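Local coordinates for protein TSSL1 (Pseudomonas aeruginosa, PDB 4B62) that probably fixes the type VI secretion system to the cell wall, this chain being its periplasmic OmpA-like peptidoglycan-binding module, at residues 39-44 with 144-149; 51-56 with 100-105; 78-83 with 124-129. All blocks are in the same frame, centred on the assembly; numbering follows the deposited sequence.

Contact 1 of 3, residues 39-44 with 144-149; sequences VVTIRG and NRRVEI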
ATOM      1  N   VAL A  39      -5.072  -5.326   7.534  1.00 11.43           N
ATOM      2  CA  VAL A  39      -4.076  -5.173   6.478  1.00 11.12           C
ATOM      3  C   VAL A  39      -4.785  -4.913   5.157  1.00 10.57           C
ATOM      4  O   VAL A  39      -5.559  -5.753   4.679  1.00 10.73           O
ATOM      5  CB  VAL A  39      -3.160  -6.411   6.351  1.00 11.27           C
ATOM      6  CG1 VAL A  39      -2.063  -6.140   5.324  1.00 11.41           C
ATOM      7  CG2 VAL A  39      -2.555  -6.769   7.710  1.00 12.21           C
ATOM      8  N   VAL A  40      -4.509  -3.753   4.563  1.00  9.90           N
ATOM      9  CA  VAL A  40      -5.071  -3.393   3.266  1.00  9.47           C
ATOM     10  C   VAL A  40      -3.983  -3.591   2.219  1.00  8.53           C
ATOM     11  O   VAL A  40      -2.942  -2.941   2.269  1.00 10.18           O
ATOM     12  CB  VAL A  40      -5.554  -1.937   3.234  1.00 10.18           C
ATOM     13  CG1 VAL A  40      -6.221  -1.637   1.895  1.00 11.23           C
ATOM     14  CG2 VAL A  40      -6.489  -1.641   4.400  1.00 12.26           C
ATOM     15  N   THR A  41      -4.205  -4.546   1.312  1.00 10.04           N
ATOM     16  CA  THR A  41      -3.278  -4.804   0.218  1.00  9.94           C
ATOM     17  C   THR A  41      -3.770  -4.080  -1.036  1.00  9.93           C
ATOM     18  O   THR A  41      -4.929  -4.224  -1.420  1.00 11.28           O
ATOM     19  CB  THR A  41      -3.141  -6.300  -0.076  1.00  9.60           C
ATOM     20  OG1 THR A  41      -2.638  -6.967   1.086  1.00 10.61           O
ATOM     21  CG2 THR A  41      -2.197  -6.554  -1.237  1.00 10.59           C
ATOM     22  N   ILE A  42      -2.881  -3.300  -1.636  1.00 10.00           N
ATOM     23  CA  ILE A  42      -3.199  -2.545  -2.840  1.00 10.16           C
ATOM     24  C   ILE A  42      -2.109  -2.813  -3.880  1.00 10.26           C
ATOM     25  O   ILE A  42      -0.933  -2.511  -3.645  1.00 10.09           O
ATOM     26  CB  ILE A  42      -3.284  -1.031  -2.574  1.00  9.96           C
ATOM     27  CG1 ILE A  42      -4.131  -0.726  -1.339  1.00 11.65           C
ATOM     28  CG2 ILE A  42      -3.814  -0.319  -3.819  1.00  9.84           C
ATOM     29  CD1 ILE A  42      -4.338   0.738  -1.053  1.00 13.65           C
ATOM     30  N   ARG A  43      -2.477  -3.400  -5.022  1.00 10.81           N
ATOM     31  CA  ARG A  43      -1.533  -3.566  -6.118  0.52 10.82           C
ATOM     32  C   ARG A  43      -0.978  -2.189  -6.513  1.00  9.89           C
ATOM     33  O   ARG A  43      -1.719  -1.186  -6.541  1.00 10.08           O
ATOM     34  CB  ARG A  43      -2.206  -4.196  -7.346  0.52 13.27           C
ATOM     35  CG  ARG A  43      -2.601  -5.675  -7.298  0.52 15.82           C
ATOM     36  CD  ARG A  43      -3.164  -6.033  -8.679  0.52 17.86           C
ATOM     37  NE  ARG A  43      -3.484  -7.437  -8.964  0.52 15.68           N
ATOM     38  CZ  ARG A  43      -4.649  -8.035  -8.701  0.52 15.02           C
ATOM     39  NH1 ARG A  43      -5.627  -7.379  -8.085  0.52 17.77           N
ATOM     40  NH2 ARG A  43      -4.829  -9.313  -9.038  0.52 11.40           N
ATOM     41  N   GLY A  44       0.306  -2.145  -6.850  1.00  9.54           N
ATOM     42  CA  GLY A  44       0.916  -0.897  -7.317  1.00  9.25           C
ATOM     43  C   GLY A  44       0.170  -0.288  -8.494  1.00  9.82           C
ATOM     44  O   GLY A  44       0.100   0.931  -8.611  1.00 10.51           O
ATOM     45  N   ASN A 144       2.454  -9.054  -7.018  1.00  8.89           N
ATOM     46  CA  ASN A 144       3.596  -8.854  -6.110  1.00  9.28           C
ATOM     47  C   ASN A 144       3.958  -7.393  -5.918  1.00  9.05           C
ATOM     48  O   ASN A 144       4.312  -6.979  -4.810  1.00 10.17           O
ATOM     49  CB  ASN A 144       4.821  -9.630  -6.563  1.00  9.95           C
ATOM     50  CG  ASN A 144       4.691 -11.116  -6.280  1.00  8.31           C
ATOM     51  OD1 ASN A 144       3.990 -11.500  -5.359  1.00  9.47           O
ATOM     52  ND2 ASN A 144       5.350 -11.950  -7.082  1.00  9.94           N
ATOM     53  N   ARG A 145       3.848  -6.607  -6.994  1.00  8.61           N
ATOM     54  CA  ARG A 145       4.056  -5.159  -6.916  1.00  8.84           C
ATOM     55  C   ARG A 145       2.873  -4.567  -6.164  1.00  8.64           C
ATOM     56  O   ARG A 145       1.757  -4.525  -6.682  1.00  9.52           O
ATOM     57  CB  ARG A 145       4.149  -4.518  -8.311  1.00  9.41           C
ATOM     58  CG  ARG A 145       5.247  -5.035  -9.208  1.00  9.68           C
ATOM     59  CD  ARG A 145       5.438  -4.194 -10.448  1.00 10.56           C
ATOM     60  NE  ARG A 145       4.230  -4.048 -11.251  1.00 11.27           N
ATOM     61  CZ  ARG A 145       3.840  -4.876 -12.212  1.00 11.81           C
ATOM     62  NH1 ARG A 145       4.538  -5.952 -12.519  1.00 12.59           N
ATOM     63  NH2 ARG A 145       2.718  -4.617 -12.870  1.00 12.71           N
ATOM     64  N   ARG A 146       3.096  -4.125  -4.929  1.00  8.21           N
ATOM     65  CA  ARG A 146       1.991  -3.780  -4.058  1.00  8.82           C
ATOM     66  C   ARG A 146       2.493  -3.016  -2.850  1.00  8.45           C
ATOM     67  O   ARG A 146       3.696  -3.035  -2.534  1.00  9.16           O
ATOM     68  CB  ARG A 146       1.278  -5.054  -3.570  1.00  8.74           C
ATOM     69  CG  ARG A 146       2.060  -5.821  -2.506  1.00  9.05           C
ATOM     70  CD  ARG A 146       1.575  -7.238  -2.349  1.00  7.88           C
ATOM     71  NE  ARG A 146       2.174  -7.898  -1.198  1.00  8.30           N
ATOM     72  CZ  ARG A 146       3.353  -8.514  -1.181  1.00  8.29           C
ATOM     73  NH1 ARG A 146       4.112  -8.643  -2.270  1.00  9.39           N
ATOM     74  NH2 ARG A 146       3.756  -9.056  -0.025  1.00  8.88           N
ATOM     75  N   VAL A 147       1.557  -2.371  -2.164  1.00  8.38           N
ATOM     76  CA  VAL A 147       1.783  -1.944  -0.793  1.00  8.53           C
ATOM     77  C   VAL A 147       0.820  -2.711   0.117  1.00  8.21           C
ATOM     78  O   VAL A 147      -0.296  -3.071  -0.287  1.00  9.27           O
ATOM     79  CB  VAL A 147       1.623  -0.412  -0.578  1.00  9.40           C
ATOM     80  CG1 VAL A 147       2.684   0.331  -1.370  1.00 10.33           C
ATOM     81  CG2 VAL A 147       0.237   0.083  -0.941  1.00 10.43           C
ATOM     82  N   GLU A 148       1.284  -2.974   1.340  1.00  8.15           N
ATOM     83  CA  GLU A 148       0.448  -3.507   2.393  1.00  8.41           C
ATOM     84  C   GLU A 148       0.406  -2.463   3.489  1.00  8.44           C
ATOM     85  O   GLU A 148       1.444  -2.099   4.052  1.00  9.52           O
ATOM     86  CB  GLU A 148       0.980  -4.850   2.907  1.00  8.92           C
ATOM     87  CG  GLU A 148       0.906  -5.959   1.867  1.00  9.05           C
ATOM     88  CD  GLU A 148       1.266  -7.353   2.386  1.00  9.46           C
ATOM     89  OE1 GLU A 148       1.433  -7.520   3.625  1.00 11.13           O
ATOM     90  OE2 GLU A 148       1.376  -8.281   1.538  1.00  9.92           O
ATOM     91  N   ILE A 149      -0.796  -1.983   3.778  1.00  8.17           N
ATOM     92  CA  ILE A 149      -1.014  -0.944   4.772  1.00  8.30           C
ATOM     93  C   ILE A 149      -1.617  -1.621   6.012  1.00  9.16           C
ATOM     94  O   ILE A 149      -2.749  -2.097   5.980  1.00  9.62           O
ATOM     95  CB  ILE A 149      -1.973   0.139   4.250  1.00  9.63           C
ATOM     96  CG1 ILE A 149      -1.418   0.773   2.973  1.00 10.15           C
ATOM     97  CG2 ILE A 149      -2.214   1.214   5.303  1.00 10.11           C
ATOM     98  CD1 ILE A 149      -2.417   1.623   2.213  1.00 11.03           C
TER
HETATM   99  O   HOH W   1      -1.128  -9.243   0.811  1.00 14.89           O

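Contact 2 of 3, residues 51-56 with 100-105; sequences ASASVR and SQARAQ. With PO4 (phosphate ion), chain C.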
ATOM      1  N   ALA A  51       6.765   1.882 -12.961  1.00 16.95           N
ATOM      2  CA  ALA A  51       8.118   2.331 -12.615  1.00 17.92           C
ATOM      3  C   ALA A  51       8.182   3.686 -11.886  1.00 17.03           C
ATOM      4  O   ALA A  51       9.249   4.274 -11.778  1.00 20.26           O
ATOM      5  CB  ALA A  51       9.019   2.336 -13.863  1.00 21.44           C
ATOM      6  N   SER A  52       7.048   4.145 -11.349  1.00 15.08           N
ATOM      7  CA  SER A  52       6.949   5.431 -10.647  1.00 13.93           C
ATOM      8  C   SER A  52       6.488   5.204  -9.196  1.00 12.44           C
ATOM      9  O   SER A  52       5.836   4.202  -8.910  1.00 11.87           O
ATOM     10  CB  SER A  52       5.956   6.325 -11.387  1.00 15.18           C
ATOM     11  OG  SER A  52       5.592   7.484 -10.671  1.00 19.14           O
ATOM     12  N   ALA A  53       6.807   6.154  -8.317  1.00 12.82           N
ATOM     13  CA  ALA A  53       6.349   6.146  -6.929  1.00 12.10           C
ATOM     14  C   ALA A  53       5.421   7.312  -6.592  1.00 12.63           C
ATOM     15  O   ALA A  53       5.083   7.520  -5.450  1.00 15.68           O
ATOM     16  CB  ALA A  53       7.526   6.083  -5.962  1.00 13.72           C
ATOM     17  N   SER A  54       4.985   8.040  -7.613  1.00 13.09           N
ATOM     18  CA  SER A  54       3.988   9.086  -7.431  0.53 13.56           C
ATOM     19  C   SER A  54       2.590   8.497  -7.580  1.00 12.29           C
ATOM     20  O   SER A  54       2.322   7.745  -8.510  1.00 14.94           O
ATOM     21  CB  SER A  54       4.178  10.209  -8.453  0.53 16.35           C
ATOM     22  OG  SER A  54       5.397  10.897  -8.241  0.53 20.44           O
ATOM     23  N   VAL A  55       1.704   8.826  -6.651  1.00 11.38           N
ATOM     24  CA  VAL A  55       0.324   8.378  -6.747  1.00 11.18           C
ATOM     25  C   VAL A  55      -0.359   9.261  -7.782  1.00 11.80           C
ATOM     26  O   VAL A  55      -0.443  10.470  -7.619  1.00 14.11           O
ATOM     27  CB  VAL A  55      -0.442   8.392  -5.416  1.00 11.67           C
ATOM     28  CG1 VAL A  55      -1.876   7.905  -5.596  1.00 13.08           C
ATOM     29  CG2 VAL A  55       0.279   7.540  -4.383  1.00 12.16           C
ATOM     30  N   ARG A  56      -0.855   8.636  -8.841  1.00 10.87           N
ATOM     31  CA  ARG A  56      -1.481   9.380  -9.941  1.00  9.87           C
ATOM     32  C   ARG A  56      -2.646  10.212  -9.411  1.00 10.47           C
ATOM     33  O   ARG A  56      -3.370   9.750  -8.546  1.00 11.10           O
ATOM     34  CB  ARG A  56      -1.976   8.429 -11.039  1.00 11.27           C
ATOM     35  CG  ARG A  56      -0.995   7.335 -11.421  1.00 13.01           C
ATOM     36  CD  ARG A  56      -1.263   6.784 -12.804  1.00 14.02           C
ATOM     37  NE  ARG A  56      -0.711   7.632 -13.852  1.00 14.09           N
ATOM     38  CZ  ARG A  56      -0.881   7.416 -15.155  1.00 14.02           C
ATOM     39  NH1 ARG A  56      -1.621   6.410 -15.588  1.00 14.69           N
ATOM     40  NH2 ARG A  56      -0.329   8.229 -16.031  1.00 15.27           N
ATOM     41  N   SER A 100      10.387   0.054  -4.351  1.00  9.94           N
ATOM     42  CA  SER A 100       9.502  -0.478  -3.320  1.00 10.06           C
ATOM     43  C   SER A 100       9.520   0.426  -2.072  1.00  9.42           C
ATOM     44  O   SER A 100       8.486   0.655  -1.446  1.00  9.74           O
ATOM     45  CB  SER A 100       9.886  -1.923  -2.981  1.00 10.30           C
ATOM     46  OG  SER A 100      11.049  -2.046  -2.168  1.00 11.02           O
ATOM     47  N   GLN A 101      10.699   0.938  -1.727  1.00  9.23           N
ATOM     48  CA  GLN A 101      10.813   1.846  -0.597  1.00  9.86           C
ATOM     49  C   GLN A 101      10.093   3.159  -0.864  1.00  9.27           C
ATOM     50  O   GLN A 101       9.368   3.683  -0.010  1.00 10.32           O
ATOM     51  CB  GLN A 101      12.289   2.103  -0.247  1.00  9.98           C
ATOM     52  CG  GLN A 101      12.489   3.098   0.874  1.00 11.09           C
ATOM     53  CD  GLN A 101      13.930   3.335   1.218  0.10  9.77           C
ATOM     54  OE1 GLN A 101      14.596   4.159   0.597  0.10  8.29           O
ATOM     55  NE2 GLN A 101      14.415   2.638   2.234  0.10  6.79           N
ATOM     56  N   ALA A 102      10.307   3.694  -2.059  1.00 10.22           N
ATOM     57  CA  ALA A 102       9.738   4.986  -2.417  1.00  9.96           C
ATOM     58  C   ALA A 102       8.209   4.924  -2.486  1.00  8.76           C
ATOM     59  O   ALA A 102       7.520   5.862  -2.075  1.00 10.42           O
ATOM     60  CB  ALA A 102      10.318   5.491  -3.727  1.00 10.93           C
ATOM     61  N   ARG A 103       7.687   3.805  -2.990  1.00  9.64           N
ATOM     62  CA  ARG A 103       6.252   3.609  -3.050  1.00  9.34           C
ATOM     63  C   ARG A 103       5.631   3.553  -1.656  1.00  8.78           C
ATOM     64  O   ARG A 103       4.625   4.206  -1.385  1.00 10.37           O
ATOM     65  CB  ARG A 103       5.919   2.351  -3.860  1.00  9.57           C
ATOM     66  CG  ARG A 103       6.024   2.595  -5.356  1.00  9.71           C
ATOM     67  CD  ARG A 103       5.826   1.348  -6.192  1.00 10.06           C
ATOM     68  NE  ARG A 103       5.630   1.704  -7.590  1.00 10.27           N
ATOM     69  CZ  ARG A 103       5.172   0.890  -8.530  1.00 11.67           C
ATOM     70  NH1 ARG A 103       4.900  -0.394  -8.288  1.00 12.87           N
ATOM     71  NH2 ARG A 103       4.963   1.393  -9.740  1.00 13.15           N
ATOM     72  N   ALA A 104       6.245   2.780  -0.758  1.00  9.00           N
ATOM     73  CA  ALA A 104       5.758   2.717   0.610  1.00  9.52           C
ATOM     74  C   ALA A 104       5.830   4.088   1.282  1.00  8.38           C
ATOM     75  O   ALA A 104       4.911   4.515   1.973  1.00  9.96           O
ATOM     76  CB  ALA A 104       6.564   1.699   1.393  1.00  9.80           C
ATOM     77  N   GLN A 105       6.952   4.757   1.094  1.00  9.62           N
ATOM     78  CA  GLN A 105       7.135   6.043   1.749  1.00  9.99           C
ATOM     79  C   GLN A 105       6.145   7.095   1.223  1.00 10.06           C
ATOM     80  O   GLN A 105       5.653   7.926   1.991  1.00 11.17           O
ATOM     81  CB  GLN A 105       8.557   6.556   1.582  1.00 11.58           C
ATOM     82  CG  GLN A 105       8.901   7.731   2.494  1.00 14.28           C
ATOM     83  CD  GLN A 105       8.795   7.399   3.981  1.00 17.10           C
ATOM     84  OE1 GLN A 105       9.493   6.519   4.487  1.00 21.30           O
ATOM     85  NE2 GLN A 105       7.907   8.085   4.679  1.00 20.32           N
TER
HETATM   86  P   PO4 C1448       7.915   9.654 -10.122  0.57 20.16           P
HETATM   87  O1  PO4 C1448       6.570   9.726 -10.798  0.57 26.08           O
HETATM   88  O2  PO4 C1448       8.937   9.237 -11.131  0.57 26.74           O
HETATM   89  O3  PO4 C1448       8.306  11.006  -9.588  0.57 24.62           O
HETATM   90  O4  PO4 C1448       7.929   8.675  -8.982  0.57 15.87           O
HETATM   91  O   HOH W   2       6.011  -0.725 -11.842  1.00 17.52           O

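Contact 3 of 3, residues 78-83 with 124-129; sequences LVTGHS and EGRSDT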
ATOM      1  N   LEU A  78       1.707   0.893   9.559  1.00  9.67           N
ATOM      2  CA  LEU A  78       2.920   0.474   8.843  1.00  9.88           C
ATOM      3  C   LEU A  78       2.567   0.275   7.368  1.00  8.74           C
ATOM      4  O   LEU A  78       1.554  -0.366   7.053  1.00 10.10           O
ATOM      5  CB  LEU A  78       3.456  -0.831   9.437  1.00 11.20           C
ATOM      6  CG  LEU A  78       4.561  -1.545   8.656  1.00 12.14           C
ATOM      7  CD1 LEU A  78       5.866  -0.768   8.736  1.00 14.41           C
ATOM      8  CD2 LEU A  78       4.720  -2.987   9.135  1.00 12.22           C
ATOM      9  N   VAL A  79       3.402   0.821   6.487  1.00  8.96           N
ATOM     10  CA  VAL A  79       3.257   0.599   5.061  1.00  8.69           C
ATOM     11  C   VAL A  79       4.489  -0.146   4.558  1.00  8.74           C
ATOM     12  O   VAL A  79       5.605   0.374   4.648  1.00  9.57           O
ATOM     13  CB  VAL A  79       3.098   1.920   4.275  1.00  9.83           C
ATOM     14  CG1 VAL A  79       2.801   1.618   2.814  1.00 10.21           C
ATOM     15  CG2 VAL A  79       2.015   2.783   4.884  1.00 10.29           C
ATOM     16  N   THR A  80       4.299  -1.351   4.032  1.00  8.45           N
ATOM     17  CA  THR A  80       5.390  -2.072   3.388  1.00  9.09           C
ATOM     18  C   THR A  80       5.184  -2.037   1.880  1.00  8.17           C
ATOM     19  O   THR A  80       4.045  -2.124   1.388  1.00  8.86           O
ATOM     20  CB  THR A  80       5.527  -3.515   3.883  1.00  9.26           C
ATOM     21  OG1 THR A  80       4.347  -4.264   3.578  1.00  9.80           O
ATOM     22  CG2 THR A  80       5.790  -3.535   5.398  1.00  9.54           C
ATOM     23  N   GLY A  81       6.291  -1.846   1.170  1.00  8.18           N
ATOM     24  CA  GLY A  81       6.305  -1.772  -0.283  1.00  8.26           C
ATOM     25  C   GLY A  81       7.023  -2.984  -0.859  1.00  8.25           C
ATOM     26  O   GLY A  81       8.043  -3.434  -0.313  1.00  9.09           O
ATOM     27  N   HIS A  82       6.512  -3.486  -1.983  1.00  8.20           N
ATOM     28  CA  HIS A  82       6.982  -4.725  -2.588  1.00  9.18           C
ATOM     29  C   HIS A  82       7.061  -4.573  -4.095  1.00  8.71           C
ATOM     30  O   HIS A  82       6.251  -3.855  -4.696  1.00 10.19           O
ATOM     31  CB  HIS A  82       6.023  -5.866  -2.266  1.00  9.21           C
ATOM     32  CG  HIS A  82       5.783  -6.017  -0.808  1.00  8.36           C
ATOM     33  ND1 HIS A  82       6.480  -6.916  -0.023  1.00  8.50           N
ATOM     34  CD2 HIS A  82       4.951  -5.343   0.021  1.00  9.48           C
ATOM     35  CE1 HIS A  82       6.078  -6.783   1.225  1.00 10.28           C
ATOM     36  NE2 HIS A  82       5.154  -5.840   1.284  1.00  8.96           N
ATOM     37  N   SER A  83       8.048  -5.248  -4.673  1.00  9.88           N
ATOM     38  CA  SER A  83       8.248  -5.315  -6.105  1.00  9.64           C
ATOM     39  C   SER A  83       8.044  -6.738  -6.588  1.00 10.29           C
ATOM     40  O   SER A  83       7.917  -7.678  -5.790  1.00 11.62           O
ATOM     41  CB  SER A  83       9.666  -4.877  -6.477  1.00 10.59           C
ATOM     42  OG  SER A  83      10.628  -5.782  -5.948  1.00 12.08           O
ATOM     43  N   GLU A 124       8.499   0.854   4.898  1.00 10.04           N
ATOM     44  CA  GLU A 124       9.672   0.036   4.597  0.53 10.48           C
ATOM     45  C   GLU A 124       9.524  -0.620   3.234  1.00 10.30           C
ATOM     46  O   GLU A 124       8.487  -1.155   2.886  1.00 11.01           O
ATOM     47  CB  GLU A 124       9.896  -1.033   5.671  0.53 11.85           C
ATOM     48  CG  GLU A 124      11.174  -1.858   5.497  0.53 12.58           C
ATOM     49  CD  GLU A 124      11.148  -3.187   6.254  0.53 14.59           C
ATOM     50  OE1 GLU A 124      10.289  -3.381   7.125  0.53 17.18           O
ATOM     51  OE2 GLU A 124      11.949  -4.074   5.930  0.53 17.25           O
ATOM     52  N   GLY A 125      10.589  -0.528   2.455  1.00 10.85           N
ATOM     53  CA  GLY A 125      10.687  -1.219   1.187  1.00 10.14           C
ATOM     54  C   GLY A 125      11.272  -2.599   1.398  1.00 10.30           C
ATOM     55  O   GLY A 125      12.314  -2.763   2.053  1.00 12.76           O
ATOM     56  N   ARG A 126      10.595  -3.593   0.840  1.00 10.08           N
ATOM     57  CA  ARG A 126      10.986  -4.994   0.991  1.00 11.07           C
ATOM     58  C   ARG A 126      11.338  -5.676  -0.314  1.00 10.22           C
ATOM     59  O   ARG A 126      11.494  -6.905  -0.366  1.00 11.50           O
ATOM     60  CB  ARG A 126       9.899  -5.731   1.741  1.00 11.61           C
ATOM     61  CG  ARG A 126       9.765  -5.132   3.119  1.00 13.38           C
ATOM     62  CD  ARG A 126       9.045  -6.040   4.044  1.00 13.42           C
ATOM     63  NE  ARG A 126       8.998  -5.469   5.383  1.00 11.88           N
ATOM     64  CZ  ARG A 126       8.193  -5.917   6.335  1.00 12.57           C
ATOM     65  NH1 ARG A 126       7.364  -6.913   6.065  1.00 12.37           N
ATOM     66  NH2 ARG A 126       8.199  -5.357   7.538  1.00 13.13           N
ATOM     67  N   SER A 127      11.448  -4.867  -1.377  1.00 10.31           N
ATOM     68  CA  SER A 127      11.808  -5.343  -2.731  0.63 10.59           C
ATOM     69  C   SER A 127      11.059  -6.614  -3.068  1.00 10.53           C
ATOM     70  O   SER A 127       9.835  -6.630  -2.913  1.00 10.48           O
ATOM     71  CB  SER A 127      13.336  -5.436  -3.004  0.63  9.23           C
ATOM     72  OG  SER A 127      13.981  -6.510  -2.347  0.63 10.47           O
ATOM     73  N   ASP A 128      11.741  -7.649  -3.558  1.00 10.18           N
ATOM     74  CA  ASP A 128      11.093  -8.884  -4.027  1.00 11.33           C
ATOM     75  C   ASP A 128      11.157 -10.029  -3.016  1.00 11.83           C
ATOM     76  O   ASP A 128      10.945 -11.191  -3.363  1.00 12.58           O
ATOM     77  CB  ASP A 128      11.705  -9.320  -5.363  1.00 13.60           C
ATOM     78  CG  ASP A 128      13.164  -9.720  -5.247  1.00 16.15           C
ATOM     79  OD1 ASP A 128      13.793  -9.458  -4.210  1.00 16.73           O
ATOM     80  OD2 ASP A 128      13.688 -10.313  -6.214  1.00 24.71           O
ATOM     81  N   THR A 129      11.410  -9.688  -1.763  1.00 10.57           N
ATOM     82  CA  THR A 129      11.721 -10.701  -0.748  1.00 10.43           C
ATOM     83  C   THR A 129      10.501 -11.388  -0.153  1.00 10.21           C
ATOM     84  O   THR A 129      10.639 -12.421   0.491  1.00 12.22           O
ATOM     85  CB  THR A 129      12.506 -10.090   0.426  1.00 11.43           C
ATOM     86  OG1 THR A 129      11.727  -9.098   1.116  1.00 13.04           O
ATOM     87  CG2 THR A 129      13.850  -9.518  -0.041  1.00 11.81           C
TER
HETATM   88  O   HOH W   3       8.326  -8.414  -1.482  1.00  9.56           O
HETATM   89  O   HOH W   4       8.702 -11.031  -5.431  1.00 13.89           O

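Contact 1 of 3, residues 39-44 with 144-149
Val-40 and Ile-149, then Ile-42 and Val-147, form antiparallel hydrogen-bonded pairs where strand 37-43 meets strand 146-152, neighbours in the mixed sheet of this OmpA-like domain, 146-152 being its middle strand. Val-40 N reaches Ile-149 O at 2.8 Å, and Val-147 N returns to Ile-42 O at 2.9 Å. Past the strand, Gly-44 N still bonds Arg-145 O, meeting it from above the carbonyl plane.

The side chains of Val-40, Ile-42, Val-147 and Ile-149 share one face, where Ile-42 packs on Leu-62 and Ile-66 of helix 60-72 and Ile-42 CD1 meets Ile-149 CD1 at 3.9 Å. Thr-41 and Glu-148 lie side by side on the other face.

Arg-146 leaves its backbone in a cramped pose, CG between the backbone N and the carbonyl carbon (chi1 74°). Its CB rests 3.4 Å from Ile-42 O, its CD passes Thr-41 CG2, and the extended chain then sets the guanidinium edge toward Glu-148 OE2, in its plane. NE and NH2 both grip that oxygen, NH1 takes Asn-144 O, and NH2 also bonds Glu-130 O, together fixing the group's rotation. A water donates to Glu-148 OE2 at 2.8 Å and lies 2.7 Å from Thr-41 OG1.

Contact 2 of 3, residues 51-56 with 100-105
Arg-103 reaches from helix 96-115 to the loop between strand 37-43 and helix 60-72 and takes hold of one backbone carbonyl, Ser-52 O. The grip is side-on: NE bonds this oxygen at 2.8 Å and NH2 bonds it at 3.1 Å, with the oxygen lying in the guanidinium plane. NH2 approaches within the carbonyl plane, whereas NE is tilted 28° from it. CG is anti to the carbonyl carbon (chi1 -78°), and from there the chain runs extended to NE, carrying the guanidinium edge up to the loop. A water accepts from Ala-51 N at 2.9 Å and, weakly, from Arg-103 NH2, a second link between the two segments.

The amides beyond Ser-52 are also engaged. Ala-53 N donates to phosphate O4 at 2.8 Å, and Ser-54 N bonds back to Ser-52 OG in an ST turn. Ser-52 OG, anti to its own N (chi1 169°), also points at phosphate O1, but that approach is too short to be trusted in detail; in one of its two conformers, Ser-54 OG makes a weak bond to the same O1. Tyr-93 OH also hydrogen-bonds the ion, which probably came from the crystallisation liquor.

Beside these polar groups the apolar contact is small and close. Ala-53 CB points at the helix and meets Ala-102 CB at 3.6 Å, with Arg-103 CG at 3.8 Å from Ala-53 CB. Tyr-93 touches both alanines, and Phe-48 packs on Arg-103. The loop is thereby held against one side of helix 96-115, while Ala-104 and Gln-105 of that helix pack on Ala-123 of strand 121-125.

Contact 3 of 3, residues 78-83 with 124-129
Thr-80 CG2 sits over the centre of one face of the Arg-126 guanidinium, 3.5 Å from Arg-126 CZ. The pair joins strand 77-82 to the residue just after strand 121-125, the two strands being parallel members of a beta-alpha-beta unit whose crossover is helix 96-115. Beside it the His-82 ring runs alongside Arg-126, the two planes 85° apart, with CE1 4.0 Å from Arg-126 CB.

The backbones set this register. Glu-124 N bonds Val-79 O, Gly-81 N bonds Glu-124 O, and Arg-126 N continues the alternation to Gly-81 O at 2.8 Å. Beyond the strand, Ser-83 N takes Ser-127 O from above the carbonyl plane.

Further out, polar partners hold the flat groups. In one of two Glu-124 conformers, Arg-126 NH2 bonds Glu-124 OE1 at 2.9 Å in a salt bridge and NE adds a weak bond; NH1 pairs with Glu-130. Thr-80 OG1, lodged between its backbone N and carbonyl carbon (chi1 62°), shares a hydrogen bond with His-82 NE2. A type II' turn from Arg-126 to Thr-129 bends the chain, and Thr-129 N and OG1 both bond Arg-126 O. At the ring's other nitrogen, a water 2.8 Å from His-82 ND1 donates to Ser-127 O at 2.7 Å.

How the contacts relate
Contacts 1 and 3 belong to one sheet, their centres about 9 Å apart. Strand 146-152 lies between 37-43 and 77-82, and the probable bonds Glu-148 N to Thr-80 O and Arg-146 O to His-82 N, both 2.9 Å, join the contacts. Glu-130 serves both, accepting from Arg-146 through its backbone and pairing with Arg-126 through its carboxylate. Contact 2, which holds the phosphate through Ala-53 N, sits about 11 Å from each centre. It meets contact 3 through Ser-100 OG, probably bonded to Ser-127 N at 3.0 Å, and contact 1 by packing of Arg-103 NH1 on Gly-44 CA at 4.1 Å. Along the chain, contacts 2 and 3 interleave within contact 1.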